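Local structure of glucose dehydrogenase (7CDY) at residues A[15-20]-A[62-67]; A[74-79]-A[95-101]; A[124-130]-A[191-197]; A[5-11]-A[337-343]. The protein belongs to the glucose/sorbosone dehydrogenase family, whose members fold as beta-propellers, and carries a bound calcium ion. One frame throughout, in Å; residues are numbered along the deposited sequence.

Contact 1 (A[15-20]-A[62-67])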
# COMPACT_ATOMS: atom_id res chain seq x y z
N TRP A 15 3.82 -8.48 5.16
CA TRP A 15 3.52 -7.47 4.16
C TRP A 15 2.75 -6.29 4.71
O TRP A 15 3.04 -5.15 4.35
CB TRP A 15 2.73 -8.10 2.99
CG TRP A 15 2.90 -7.40 1.66
CD1 TRP A 15 3.87 -7.65 0.72
CD2 TRP A 15 2.09 -6.34 1.14
NE1 TRP A 15 3.70 -6.81 -0.36
CE2 TRP A 15 2.61 -6.01 -0.14
CE3 TRP A 15 0.96 -5.66 1.60
CZ2 TRP A 15 2.04 -5.01 -0.95
CZ3 TRP A 15 0.40 -4.68 0.80
CH2 TRP A 15 0.94 -4.36 -0.46
N SER A 16 1.78 -6.53 5.59
CA SER A 16 0.91 -5.47 6.09
C SER A 16 0.66 -5.69 7.57
O SER A 16 0.64 -6.82 8.05
CB SER A 16 -0.46 -5.55 5.36
OG SER A 16 -1.39 -4.56 5.76
N LEU A 17 0.46 -4.58 8.28
CA LEU A 17 -0.03 -4.67 9.65
C LEU A 17 -1.12 -3.64 9.87
O LEU A 17 -1.17 -2.60 9.22
CB LEU A 17 1.08 -4.53 10.70
CG LEU A 17 1.59 -3.12 11.00
CD1 LEU A 17 0.83 -2.45 12.15
CD2 LEU A 17 3.09 -3.16 11.31
N ALA A 18 -1.96 -3.92 10.87
CA ALA A 18 -3.03 -3.01 11.23
C ALA A 18 -3.36 -3.16 12.71
O ALA A 18 -3.48 -4.28 13.22
CB ALA A 18 -4.29 -3.30 10.42
N PHE A 19 -3.49 -2.03 13.39
CA PHE A 19 -3.85 -2.06 14.80
C PHE A 19 -5.34 -2.32 14.98
O PHE A 19 -6.18 -1.81 14.22
CB PHE A 19 -3.48 -0.74 15.47
CG PHE A 19 -2.07 -0.71 15.96
CD1 PHE A 19 -1.04 -0.33 15.11
CD2 PHE A 19 -1.76 -1.07 17.26
CE1 PHE A 19 0.27 -0.31 15.55
CE2 PHE A 19 -0.46 -1.04 17.71
CZ PHE A 19 0.56 -0.66 16.86
N LEU A 20 -5.67 -3.12 15.99
CA LEU A 20 -7.01 -3.28 16.49
C LEU A 20 -7.20 -2.33 17.66
O LEU A 20 -6.22 -1.79 18.19
CB LEU A 20 -7.21 -4.73 16.95
CG LEU A 20 -7.08 -5.79 15.85
CD1 LEU A 20 -7.48 -7.14 16.41
CD2 LEU A 20 -7.93 -5.44 14.64
N LEU A 62 -0.81 -12.84 -0.07
CA LEU A 62 -1.70 -12.09 0.80
C LEU A 62 -1.03 -10.76 1.10
O LEU A 62 0.13 -10.73 1.53
CB LEU A 62 -1.97 -12.86 2.10
CG LEU A 62 -2.92 -12.18 3.08
CD1 LEU A 62 -4.30 -12.01 2.46
CD2 LEU A 62 -3.02 -13.00 4.36
N LEU A 63 -1.75 -9.67 0.81
CA LEU A 63 -1.17 -8.33 0.82
C LEU A 63 -1.71 -7.51 2.00
O LEU A 63 -1.28 -7.74 3.13
CB LEU A 63 -1.34 -7.65 -0.55
CG LEU A 63 -0.77 -8.50 -1.70
CD1 LEU A 63 -1.15 -7.92 -3.06
CD2 LEU A 63 0.74 -8.72 -1.61
N GLU A 64 -2.61 -6.56 1.77
CA GLU A 64 -3.02 -5.64 2.84
C GLU A 64 -4.05 -6.27 3.77
O GLU A 64 -4.94 -6.99 3.33
CB GLU A 64 -3.62 -4.36 2.25
CG GLU A 64 -3.73 -3.19 3.23
CD GLU A 64 -2.47 -2.35 3.26
OE1 GLU A 64 -1.39 -2.89 3.59
OE2 GLU A 64 -2.55 -1.15 2.93
N VAL A 65 -3.95 -5.93 5.06
CA VAL A 65 -5.02 -6.13 6.02
C VAL A 65 -5.46 -4.77 6.53
O VAL A 65 -4.62 -3.94 6.92
CB VAL A 65 -4.61 -7.08 7.17
CG1 VAL A 65 -3.36 -6.59 7.92
CG2 VAL A 65 -5.78 -7.29 8.13
N LEU A 66 -6.77 -4.51 6.51
CA LEU A 66 -7.30 -3.22 6.93
C LEU A 66 -8.64 -3.41 7.64
O LEU A 66 -9.68 -3.62 6.99
CB LEU A 66 -7.43 -2.26 5.75
CG LEU A 66 -7.97 -0.86 6.06
CD1 LEU A 66 -7.20 -0.22 7.21
CD2 LEU A 66 -7.91 0.05 4.83
N PRO A 67 -8.66 -3.32 8.97
CA PRO A 67 -9.93 -3.27 9.69
C PRO A 67 -10.77 -2.10 9.21
O PRO A 67 -10.27 -1.05 8.82
CB PRO A 67 -9.50 -3.07 11.14
CG PRO A 67 -8.09 -3.62 11.19
CD PRO A 67 -7.51 -3.28 9.87
O HOH W 1 -3.31 -1.66 7.55

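Contact 2 (A[74-79]-A[95-101])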
# COMPACT_ATOMS: atom_id res chain seq x y z
N SER A 74 -18.18 -3.56 14.20
CA SER A 74 -18.49 -4.55 13.16
C SER A 74 -17.52 -5.72 13.12
O SER A 74 -17.86 -6.77 12.57
CB SER A 74 -18.37 -3.91 11.77
OG SER A 74 -17.02 -3.44 11.57
N ARG A 75 -16.32 -5.55 13.67
CA ARG A 75 -15.22 -6.51 13.55
C ARG A 75 -14.89 -6.84 12.10
O ARG A 75 -14.29 -7.87 11.80
CB ARG A 75 -15.43 -7.76 14.42
CG ARG A 75 -15.56 -7.39 15.89
CD ARG A 75 -15.60 -8.61 16.81
NE ARG A 75 -14.37 -9.41 16.75
CZ ARG A 75 -13.24 -9.13 17.38
NH1 ARG A 75 -13.11 -8.03 18.12
NH2 ARG A 75 -12.21 -9.96 17.24
N ARG A 76 -15.25 -5.96 11.17
CA ARG A 76 -15.01 -6.22 9.75
C ARG A 76 -13.54 -5.97 9.40
O ARG A 76 -12.95 -4.97 9.81
CB ARG A 76 -15.91 -5.31 8.91
CG ARG A 76 -15.71 -5.49 7.42
CD ARG A 76 -16.73 -4.70 6.62
NE ARG A 76 -18.08 -5.21 6.81
CZ ARG A 76 -19.15 -4.72 6.20
NH1 ARG A 76 -19.01 -3.70 5.36
NH2 ARG A 76 -20.34 -5.25 6.44
N VAL A 77 -12.97 -6.89 8.63
CA VAL A 77 -11.57 -6.83 8.22
C VAL A 77 -11.52 -6.99 6.71
O VAL A 77 -11.98 -8.00 6.16
CB VAL A 77 -10.71 -7.92 8.90
CG1 VAL A 77 -9.27 -7.83 8.40
CG2 VAL A 77 -10.76 -7.73 10.41
N TYR A 78 -10.95 -5.99 6.03
CA TYR A 78 -10.69 -6.05 4.60
C TYR A 78 -9.31 -6.64 4.34
O TYR A 78 -8.36 -6.42 5.11
CB TYR A 78 -10.75 -4.64 3.98
CG TYR A 78 -12.12 -4.01 4.00
CD1 TYR A 78 -12.64 -3.48 5.18
CD2 TYR A 78 -12.91 -3.95 2.85
CE1 TYR A 78 -13.91 -2.92 5.22
CE2 TYR A 78 -14.18 -3.38 2.88
CZ TYR A 78 -14.66 -2.86 4.06
OH TYR A 78 -15.93 -2.30 4.11
N LEU A 79 -9.19 -7.39 3.23
CA LEU A 79 -7.91 -7.93 2.78
C LEU A 79 -7.76 -7.67 1.29
O LEU A 79 -8.74 -7.75 0.54
CB LEU A 79 -7.83 -9.46 2.98
CG LEU A 79 -7.93 -10.01 4.40
CD1 LEU A 79 -8.04 -11.54 4.36
CD2 LEU A 79 -6.73 -9.58 5.23
N GLY A 95 -11.47 -8.07 -0.58
CA GLY A 95 -12.69 -8.56 0.03
C GLY A 95 -12.73 -8.21 1.50
O GLY A 95 -11.82 -7.56 2.02
N TYR A 96 -13.78 -8.67 2.18
CA TYR A 96 -13.82 -8.53 3.62
C TYR A 96 -14.52 -9.72 4.24
O TYR A 96 -15.31 -10.42 3.58
CB TYR A 96 -14.44 -7.20 4.08
CG TYR A 96 -15.94 -7.04 3.85
CD1 TYR A 96 -16.87 -7.69 4.67
CD2 TYR A 96 -16.42 -6.19 2.86
CE1 TYR A 96 -18.24 -7.52 4.49
CE2 TYR A 96 -17.79 -6.02 2.66
CZ TYR A 96 -18.69 -6.68 3.49
OH TYR A 96 -20.04 -6.52 3.32
N GLY A 97 -14.20 -9.95 5.51
CA GLY A 97 -14.94 -10.85 6.37
C GLY A 97 -15.04 -10.25 7.75
O GLY A 97 -14.67 -9.09 7.96
N ARG A 98 -15.56 -11.01 8.71
CA ARG A 98 -15.68 -10.54 10.08
C ARG A 98 -14.74 -11.36 10.95
O ARG A 98 -14.82 -12.59 10.96
CB ARG A 98 -17.11 -10.67 10.59
CG ARG A 98 -17.28 -10.16 12.00
CD ARG A 98 -18.70 -10.35 12.52
NE ARG A 98 -18.87 -9.77 13.85
CZ ARG A 98 -18.62 -10.40 14.99
NH1 ARG A 98 -18.14 -11.65 14.97
NH2 ARG A 98 -18.81 -9.78 16.15
N LEU A 99 -13.87 -10.69 11.70
CA LEU A 99 -13.02 -11.41 12.63
C LEU A 99 -13.86 -11.90 13.80
O LEU A 99 -14.53 -11.10 14.47
CB LEU A 99 -11.87 -10.52 13.12
CG LEU A 99 -10.83 -11.21 14.00
CD1 LEU A 99 -10.17 -12.36 13.25
CD2 LEU A 99 -9.78 -10.23 14.49
N SER A 100 -13.84 -13.20 14.05
CA SER A 100 -14.69 -13.76 15.10
C SER A 100 -14.32 -13.16 16.45
O SER A 100 -13.21 -12.69 16.67
CB SER A 100 -14.56 -15.29 15.14
OG SER A 100 -13.21 -15.68 15.42
N ASP A 101 -15.28 -13.22 17.38
CA ASP A 101 -15.09 -12.61 18.70
C ASP A 101 -13.86 -13.16 19.41
O ASP A 101 -13.21 -12.43 20.17
CB ASP A 101 -16.32 -12.84 19.58
CG ASP A 101 -17.57 -12.16 19.06
OD1 ASP A 101 -17.48 -11.32 18.14
OD2 ASP A 101 -18.66 -12.46 19.58

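Contact 3 (A[124-130]-A[191-197])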
# COMPACT_ATOMS: atom_id res chain seq x y z
N HIS A 124 3.71 -6.52 -9.78
CA HIS A 124 2.96 -5.26 -9.90
C HIS A 124 1.46 -5.44 -9.63
O HIS A 124 0.60 -5.10 -10.44
CB HIS A 124 3.20 -4.56 -11.24
CG HIS A 124 4.62 -4.11 -11.43
ND1 HIS A 124 5.00 -3.32 -12.49
CD2 HIS A 124 5.74 -4.30 -10.69
CE1 HIS A 124 6.29 -3.07 -12.42
NE2 HIS A 124 6.77 -3.65 -11.33
N PHE A 125 1.17 -5.96 -8.44
CA PHE A 125 -0.20 -6.02 -7.95
C PHE A 125 -0.63 -4.73 -7.28
O PHE A 125 -1.83 -4.48 -7.14
CB PHE A 125 -0.34 -7.19 -6.97
CG PHE A 125 -0.18 -8.54 -7.63
CD1 PHE A 125 -1.23 -9.08 -8.36
CD2 PHE A 125 1.02 -9.26 -7.55
CE1 PHE A 125 -1.11 -10.30 -8.99
CE2 PHE A 125 1.14 -10.49 -8.19
CZ PHE A 125 0.08 -11.01 -8.90
N GLY A 126 0.31 -3.90 -6.84
CA GLY A 126 -0.06 -2.83 -5.92
C GLY A 126 -0.55 -3.45 -4.63
O GLY A 126 0.11 -4.31 -4.03
N GLY A 127 -1.74 -3.06 -4.19
CA GLY A 127 -2.41 -3.77 -3.11
C GLY A 127 -2.68 -2.95 -1.87
O GLY A 127 -3.42 -3.42 -0.99
N LYS A 128 -2.13 -1.75 -1.74
CA LYS A 128 -2.41 -0.96 -0.54
C LYS A 128 -3.85 -0.47 -0.53
O LYS A 128 -4.48 -0.25 -1.58
CB LYS A 128 -1.45 0.22 -0.42
CG LYS A 128 0.06 -0.13 -0.33
CD LYS A 128 0.40 -1.16 0.73
CE LYS A 128 0.80 -0.55 2.06
NZ LYS A 128 1.09 -1.62 3.07
N LEU A 129 -4.38 -0.31 0.68
CA LEU A 129 -5.76 0.11 0.91
C LEU A 129 -5.75 1.27 1.90
O LEU A 129 -4.89 1.34 2.77
CB LEU A 129 -6.57 -1.01 1.56
CG LEU A 129 -6.61 -2.33 0.82
CD1 LEU A 129 -7.35 -3.37 1.65
CD2 LEU A 129 -7.28 -2.20 -0.54
N ALA A 130 -6.75 2.16 1.79
CA ALA A 130 -6.90 3.22 2.78
C ALA A 130 -8.32 3.76 2.73
O ALA A 130 -8.89 3.94 1.65
CB ALA A 130 -5.91 4.37 2.52
N ARG A 191 2.34 3.15 -11.73
CA ARG A 191 3.15 1.98 -12.04
C ARG A 191 2.93 0.83 -11.04
O ARG A 191 2.22 -0.13 -11.36
CB ARG A 191 4.63 2.34 -12.15
CG ARG A 191 5.49 1.19 -12.63
CD ARG A 191 6.94 1.64 -12.80
NE ARG A 191 7.82 0.51 -13.11
CZ ARG A 191 8.29 -0.33 -12.21
NH1 ARG A 191 8.02 -0.14 -10.92
NH2 ARG A 191 9.05 -1.34 -12.58
N ASN A 192 3.55 0.88 -9.86
CA ASN A 192 3.33 -0.13 -8.83
C ASN A 192 3.28 0.55 -7.47
O ASN A 192 4.31 0.73 -6.81
CB ASN A 192 4.38 -1.23 -8.83
CG ASN A 192 3.95 -2.38 -7.96
OD1 ASN A 192 2.76 -2.65 -7.83
ND2 ASN A 192 4.91 -3.06 -7.34
N PRO A 193 2.08 0.93 -7.02
CA PRO A 193 1.95 1.70 -5.77
C PRO A 193 1.99 0.79 -4.55
O PRO A 193 1.14 -0.08 -4.39
CB PRO A 193 0.58 2.38 -5.91
CG PRO A 193 -0.19 1.50 -6.87
CD PRO A 193 0.81 0.83 -7.77
N GLN A 194 2.97 1.03 -3.68
CA GLN A 194 3.06 0.32 -2.41
C GLN A 194 2.98 1.27 -1.22
O GLN A 194 3.37 0.90 -0.10
CB GLN A 194 4.26 -0.63 -2.37
CG GLN A 194 4.11 -1.81 -3.35
CD GLN A 194 5.21 -2.84 -3.26
OE1 GLN A 194 6.32 -2.55 -2.83
NE2 GLN A 194 4.90 -4.07 -3.68
N GLY A 195 2.41 2.46 -1.42
CA GLY A 195 2.11 3.35 -0.32
C GLY A 195 0.80 4.07 -0.57
O GLY A 195 0.57 4.54 -1.69
N LEU A 196 -0.05 4.16 0.45
CA LEU A 196 -1.34 4.84 0.31
C LEU A 196 -1.80 5.25 1.69
O LEU A 196 -1.98 4.39 2.56
CB LEU A 196 -2.35 3.90 -0.34
CG LEU A 196 -3.65 4.52 -0.83
CD1 LEU A 196 -3.40 5.41 -2.04
CD2 LEU A 196 -4.67 3.42 -1.17
N ALA A 197 -2.03 6.54 1.91
CA ALA A 197 -2.39 6.96 3.26
C ALA A 197 -3.12 8.30 3.24
O ALA A 197 -2.88 9.14 2.38
CB ALA A 197 -1.16 7.06 4.16
O HOH W 2 2.39 -5.75 -4.33
O HOH W 3 -2.12 1.68 3.25

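Contact 4 (A[5-11]-A[337-343])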
# COMPACT_ATOMS: atom_id res chain seq x y z
N SER A 5 12.85 -1.52 19.07
CA SER A 5 12.57 -2.73 19.83
C SER A 5 12.02 -3.76 18.86
O SER A 5 11.06 -3.50 18.14
CB SER A 5 11.52 -2.45 20.89
OG SER A 5 11.27 -3.62 21.66
N GLN A 6 12.64 -4.93 18.83
CA GLN A 6 12.13 -6.04 18.04
C GLN A 6 11.05 -6.74 18.85
O GLN A 6 11.32 -7.31 19.91
CB GLN A 6 13.26 -7.01 17.69
CG GLN A 6 12.78 -8.20 16.88
CD GLN A 6 13.91 -9.09 16.43
OE1 GLN A 6 14.77 -8.67 15.67
NE2 GLN A 6 13.91 -10.32 16.91
N LEU A 7 9.81 -6.67 18.37
CA LEU A 7 8.68 -7.26 19.08
C LEU A 7 8.39 -8.69 18.68
O LEU A 7 7.82 -9.44 19.48
CB LEU A 7 7.41 -6.43 18.84
CG LEU A 7 7.49 -4.94 19.18
CD1 LEU A 7 6.15 -4.27 18.89
CD2 LEU A 7 7.89 -4.74 20.64
N GLN A 8 8.76 -9.09 17.47
CA GLN A 8 8.43 -10.42 16.98
C GLN A 8 9.36 -10.74 15.82
O GLN A 8 9.73 -9.85 15.05
CB GLN A 8 6.97 -10.48 16.51
CG GLN A 8 6.52 -11.86 16.05
CD GLN A 8 6.57 -12.88 17.17
OE1 GLN A 8 6.05 -12.65 18.25
NE2 GLN A 8 7.21 -14.02 16.91
N ASP A 9 9.73 -12.01 15.70
CA ASP A 9 10.49 -12.52 14.57
C ASP A 9 9.76 -13.70 13.94
O ASP A 9 8.61 -13.98 14.29
CB ASP A 9 11.91 -12.92 15.00
CG ASP A 9 11.93 -14.09 15.99
OD1 ASP A 9 10.86 -14.49 16.49
OD2 ASP A 9 13.03 -14.60 16.25
N GLY A 10 10.40 -14.38 12.99
CA GLY A 10 9.81 -15.57 12.40
C GLY A 10 8.58 -15.33 11.55
O GLY A 10 7.75 -16.23 11.42
N LEU A 11 8.44 -14.14 10.98
CA LEU A 11 7.33 -13.85 10.08
C LEU A 11 7.84 -14.01 8.66
O LEU A 11 8.82 -13.37 8.29
CB LEU A 11 6.84 -12.42 10.29
CG LEU A 11 6.19 -12.13 11.64
CD1 LEU A 11 6.23 -10.65 11.93
CD2 LEU A 11 4.76 -12.67 11.68
N ARG A 337 12.76 -13.63 5.05
CA ARG A 337 12.25 -14.92 5.49
C ARG A 337 12.05 -14.95 7.00
O ARG A 337 11.02 -15.43 7.50
CB ARG A 337 13.21 -16.03 5.06
CG ARG A 337 12.59 -17.40 4.96
CD ARG A 337 13.63 -18.43 4.62
NE ARG A 337 13.37 -19.08 3.35
CZ ARG A 337 14.21 -19.91 2.74
NH1 ARG A 337 13.89 -20.47 1.58
NH2 ARG A 337 15.38 -20.19 3.31
N ASP A 338 13.03 -14.46 7.75
CA ASP A 338 12.90 -14.24 9.19
C ASP A 338 12.49 -12.79 9.43
O ASP A 338 13.23 -11.97 9.97
CB ASP A 338 14.20 -14.61 9.91
CG ASP A 338 14.09 -14.49 11.42
OD1 ASP A 338 12.96 -14.53 11.96
OD2 ASP A 338 15.14 -14.36 12.08
N GLY A 339 11.27 -12.48 9.00
CA GLY A 339 10.79 -11.11 9.06
C GLY A 339 10.47 -10.69 10.48
O GLY A 339 10.11 -11.50 11.33
N LYS A 340 10.59 -9.39 10.72
CA LYS A 340 10.47 -8.81 12.05
C LYS A 340 9.36 -7.77 12.12
O LYS A 340 9.07 -7.07 11.14
CB LYS A 340 11.78 -8.11 12.46
CG LYS A 340 13.07 -8.93 12.25
CD LYS A 340 13.08 -10.23 13.04
CE LYS A 340 14.50 -10.80 13.16
NZ LYS A 340 15.07 -11.11 11.82
N LEU A 341 8.75 -7.67 13.30
CA LEU A 341 7.92 -6.54 13.69
C LEU A 341 8.76 -5.66 14.61
O LEU A 341 9.28 -6.13 15.63
CB LEU A 341 6.68 -7.04 14.45
CG LEU A 341 5.78 -5.99 15.10
CD1 LEU A 341 5.07 -5.15 14.05
CD2 LEU A 341 4.77 -6.70 16.01
N LEU A 342 8.91 -4.39 14.24
CA LEU A 342 9.75 -3.44 14.97
C LEU A 342 8.92 -2.29 15.50
O LEU A 342 8.02 -1.78 14.81
CB LEU A 342 10.83 -2.85 14.07
CG LEU A 342 11.74 -3.84 13.34
CD1 LEU A 342 12.70 -3.09 12.44
CD2 LEU A 342 12.49 -4.73 14.33
N LYS A 343 9.25 -1.84 16.70
CA LYS A 343 8.65 -0.65 17.31
C LYS A 343 9.74 0.42 17.38
O LYS A 343 10.81 0.20 17.96
CB LYS A 343 8.14 -1.00 18.71
CG LYS A 343 7.48 0.12 19.46
CD LYS A 343 7.04 -0.40 20.82
CE LYS A 343 6.82 0.71 21.82
NZ LYS A 343 6.41 0.18 23.16
O HOH W 4 15.31 -14.33 14.71

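Contact 1 (A[15-20]-A[62-67])
Ser16 OG is gripped from two directions by the strand 62-67. It donates to Glu64 OE1 at 2.7 Å and accepts from the backbone of Val65, whose N lies 3.0 Å from OG with a nearly straight bond (172°). The hydroxyl reaches both because OG stands anti to the backbone N (chi1 -180°). It comes to OE1 from above the carboxylate, 37° out of its plane. Glu64 is bent at chi2, which brings its end back toward Ser16.

On one side of this knot the indole of Trp15 lies across Leu63, with Leu63 CD2 3.7 Å from the centroid of the five-membered ring, a CH-pi contact over the face. On the other, Ala18 CB presses tightly on Pro67 CD at 3.3 Å. Strands 15-19 and 62-67 run nearly parallel, as the inner strands of adjacent propeller blades do, and no backbone hydrogen bond joins them. Water 1 lies between them instead, 2.9 Å from Leu17 O and 2.7 Å from Val65 O. Leu62 O is buried without a partner.

Glu64 has further partners: OE1 pairs with Lys128, and OE2 with Arg323 and the backbone N of Leu129. A buried carboxylate held by two cations, a hydroxyl and an amide would probably stay ionised, tying neighbouring blades together by charge where backbone bonding is absent.

Contact 2 (A[74-79]-A[95-101])
Arg76 and Tyr96 meet on one face of an antiparallel beta hairpin, strands 76-84 and 90-99, within a blade of the propeller. From Arg76 CB, 4.1 Å from Gly97 O, the chain runs out over the tyrosine: CG comes 3.7 Å from Tyr96 CD1, and CD sits above the ring, 3.7 Å from its centroid. A bend at chi3 (-66°) then lays the guanidinium flat on the ring, planes 13° apart, in a stacked cation-pi contact with NE 3.3 Å from Tyr96 CE1. At the tip, NH1 forms a salt bridge with Glu166, whose other oxygen takes a hydrogen bond from Tyr96 OH, so one carboxylate helps to fix both partners of the stack.

Tyr96 CB in turn lies over the face of the Tyr78 ring. Val77 pairs with Gly97, and Leu79 with Gly95, through backbone hydrogen bonds in both directions.

Where the hairpin strands begin and end, Arg75 hooks onto the backbone of the partner. Its NH2 donates to Ser100 O at 3.0 Å and also pairs with Asp103, while Arg98 NH2 binds Asp101 OD1 on its syn lone pair at 2.8 Å. Arg75 NE donates to Leu99 O at 2.8 Å, from 38° above the carbonyl plane.

Contact 3 (A[124-130]-A[191-197])
Two neighbouring propeller blades meet here by the strands that begin their sheets, 129-131 and 192-198, and by the loop that leads into the first. Asn192 supplies the one direct hydrogen bond: its OD1 accepts from Gly126 N at 2.9 Å, the donor lying almost in line with the amide C=O. With CG anti to the backbone N (chi1 -168°), the same side chain passes over His124, its CB 4.0 Å from the centroid of the imidazole and its amide plane only 20° from the ring. The imidazole also turns its CE1 edge onto the face of the Arg191 guanidinium, CE1 being 3.3 Å from Arg191 NH2 and the planes 69° apart. Both groups are held from outside, His124 ND1 by Glu143 and Arg191 NH1 by His210 O.

Lys128 CG rests on the backbone of Gln194, 3.4 Å from its C, and Leu196 CD2 packs on Ala130 CB at 4.0 Å. Water 2 bridges Gly126 O and Gln194 NE2, while water 3 lies between Leu129 O and Leu196 O. Pro193 O finds no hydrogen-bond partner. Strands running the same way and meeting through side chains, without a backbone ladder, are typical of the seams between beta-propeller blades.

Contact 4 (A[5-11]-A[337-343])
The flat amide of Gln6 carries the aliphatic part of Lys340 over one face: Lys340 CD lies above it, 3.7 Å from Gln6 CD, and Lys340 CE comes to 3.3 Å from OE1. The amide of Gln8 is used at its edge, where NE2 donates to Asp9 O almost in the amide plane. Between Asp9 and Asp338 the carboxylate planes stand 56° apart, and water 4 joins them, 2.8 Å from Asp9 OD2 and 2.6 Å from Asp338 OD2. Asp338 OD1 accepts from Gly10 N at 2.8 Å, met nearly along its C-O axis. Lys340, bent at chi2 and chi4, curls back so that NZ donates to Asp338 O at 2.7 Å and bonds weakly to OD2; its charge probably offsets part of the repulsion between the two acids.

The backbones form an antiparallel ladder from Ser5 paired with Lys343 to Leu11 paired with Gly339, interrupted twice. Leu7 and Gln8 both face Leu341 in a classic beta bulge, and Gly10 and Leu11 both face Gly339 in a G1 bulge, where Gly10 takes positive phi. At the first bulge Leu7 CB packs on Leu341 CD2 at 3.9 Å.

This pairing of the first strand of the chain with the last is the "Velcro" closure of a beta-propeller. Strand 339-345 lies between strands 3-19 and 330-334, while Trp38 of strand 34-39 packs on Leu7, Gln8 and Leu341.

Overall arrangement
Three kinds of propeller joint are represented. Contacts 1 and 3 are seams between neighbouring blades, contact 2 is a hairpin within a blade, and contact 4 closes the ring. Contact 1 is the hub. It shares strand 3-19 with contact 4, where Leu17 CD2 touches Leu341 CD1 at 3.9 Å, and shares a sheet with contact 2, where Leu66 O lies 2.9 Å from Tyr78 N. Toward contact 3, 13 Å away between centres, it reaches through Trp15, whose CH2 lies 3.5 Å from Lys128 CD. Contacts 2 and 4 lie farther out, their centres 24 Å apart. Near the calcium ion, bound at Glu217 and Tyr227, comes contact 3, with the Arg191 side chain about 7 Å from the ion.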